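Local coordinates for protein aclacinomycin oxidoreductase (AknOx) (Streptomyces galilaeus, PDB 2IPI) that oxidises the terminal sugar of aclacinomycins in two successive steps, using a bicovalently attached FAD and molecular oxygen, to complete the biosynthesis of these polyketide antibiotics, at residues A450-G453 with G454-V457. Residues are numbered along the deposited sequence; the frame is centred on the assembly and turned at random.
Sequences ATTG and GVPV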
ATOM      1  N   ALA A 450      14.775 -18.171  -1.584  1.00 17.92           N
ATOM      2  CA  ALA A 450      15.382 -19.364  -1.029  1.00 20.78           C
ATOM      3  C   ALA A 450      16.841 -19.174  -0.652  1.00 15.25           C
ATOM      4  O   ALA A 450      17.291 -19.775   0.329  1.00  9.51           O
ATOM      5  CB  ALA A 450      15.247 -20.514  -2.026  1.00 13.61           C
ATOM      6  N   THR A 451      17.620 -18.380  -1.389  1.00 10.94           N
ATOM      7  CA  THR A 451      19.028 -18.287  -1.011  1.00 17.03           C
ATOM      8  C   THR A 451      19.238 -17.502   0.273  1.00 20.87           C
ATOM      9  O   THR A 451      20.331 -17.399   0.826  1.00 16.19           O
ATOM     10  CB  THR A 451      19.870 -17.641  -2.130  1.00 23.10           C
ATOM     11  OG1 THR A 451      21.238 -17.948  -1.844  1.00 28.08           O
ATOM     12  CG2 THR A 451      19.708 -16.138  -2.141  1.00 23.57           C
ATOM     13  N   THR A 452      18.164 -16.905   0.792  1.00 24.60           N
ATOM     14  CA  THR A 452      18.290 -16.199   2.057  1.00 22.66           C
ATOM     15  C   THR A 452      17.617 -16.953   3.202  1.00 23.91           C
ATOM     16  O   THR A 452      17.974 -16.746   4.369  1.00 31.30           O
ATOM     17  CB  THR A 452      17.639 -14.804   1.960  1.00 21.13           C
ATOM     18  OG1 THR A 452      18.535 -13.791   2.415  1.00 28.06           O
ATOM     19  CG2 THR A 452      16.423 -14.811   2.876  1.00 20.07           C
ATOM     20  N   GLY A 453      16.644 -17.805   2.889  1.00 16.78           N
ATOM     21  CA  GLY A 453      15.766 -18.386   3.894  1.00 13.32           C
ATOM     22  C   GLY A 453      14.333 -17.909   3.688  1.00 12.16           C
ATOM     23  O   GLY A 453      13.552 -17.625   4.576  1.00 18.72           O
ATOM     24  N   GLY A 454      13.984 -17.806   2.414  1.00 13.37           N
ATOM     25  CA  GLY A 454      12.657 -17.667   1.920  1.00 12.17           C
ATOM     26  C   GLY A 454      12.073 -16.276   2.073  1.00 12.48           C
ATOM     27  O   GLY A 454      10.844 -16.169   1.968  1.00 13.21           O
ATOM     28  N   VAL A 455      12.954 -15.310   2.319  1.00 12.59           N
ATOM     29  CA  VAL A 455      12.501 -13.935   2.518  1.00 13.76           C
ATOM     30  C   VAL A 455      13.392 -12.925   1.814  1.00 13.42           C
ATOM     31  O   VAL A 455      14.590 -13.113   1.630  1.00 18.78           O
ATOM     32  CB  VAL A 455      12.424 -13.546   4.006  1.00 10.95           C
ATOM     33  CG1 VAL A 455      11.467 -14.462   4.760  1.00 15.04           C
ATOM     34  CG2 VAL A 455      13.808 -13.567   4.629  1.00 10.44           C
ATOM     35  N   PRO A 456      12.806 -11.806   1.411  1.00 14.35           N
ATOM     36  CA  PRO A 456      13.623 -10.720   0.859  1.00 14.54           C
ATOM     37  C   PRO A 456      14.303  -9.943   1.985  1.00 19.78           C
ATOM     38  O   PRO A 456      13.707  -9.009   2.529  1.00 24.02           O
ATOM     39  CB  PRO A 456      12.601  -9.824   0.166  1.00 13.03           C
ATOM     40  CG  PRO A 456      11.327 -10.067   0.910  1.00 10.81           C
ATOM     41  CD  PRO A 456      11.376 -11.466   1.451  1.00 12.32           C
ATOM     42  N   VAL A 457      15.522 -10.351   2.288  1.00 15.86           N
ATOM     43  CA  VAL A 457      16.369  -9.671   3.256  1.00 12.84           C
ATOM     44  C   VAL A 457      17.028  -8.454   2.643  1.00 13.74           C
ATOM     45  O   VAL A 457      17.699  -8.538   1.606  1.00 12.60           O
ATOM     46  CB  VAL A 457      17.496 -10.599   3.765  1.00 12.55           C
ATOM     47  CG1 VAL A 457      18.382  -9.846   4.755  1.00 13.18           C
ATOM     48  CG2 VAL A 457      16.923 -11.868   4.365  1.00 14.29           C
TER
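Thr452 turns its side chain toward the residues that follow it and meets two valines, three and five positions further on. Its methyl CG2, whose position is less sure, lies close to Val455 CG2, at 3.4 Å. Val457 closes on the same threonine with a single branch: chi1 of 179° sets CG1 anti to the backbone N and leaves CG2 anti to the carbonyl carbon, 3.2 Å from Thr452 OG1. The pair Thr452 CG2 to Val457 CG2, at 3.3 Å, is tighter than usual. An unstaggered chi1 and the too-close approach of CG2 to a main-chain oxygen both make the threonine's pose doubtful.

The chain reverses at Gly453-Gly454, which leaves the threonine facing the valines. Both glycines have positive phi, 115° and 77°, which suits glycine; at Gly453 a CB would press on the carbonyl oxygen of Thr452, and at Gly454 it would run into Gly453 O. Behind the bend, Gly454 N comes within 4.0 Å of Ala450 CA, and a weak hydrogen bond from Gly453 N to Ala450 O closes a beta turn of roughly type I over Ala450-Gly453.

The loop follows helix 434-448 and leads on toward helix 486-491. Asn480 ND2 hydrogen-bonds Gly454 O, and Asn480 also packs against Val455, while Val457 packs on Val484, joining this turn to the loop just ahead of helix 486-491.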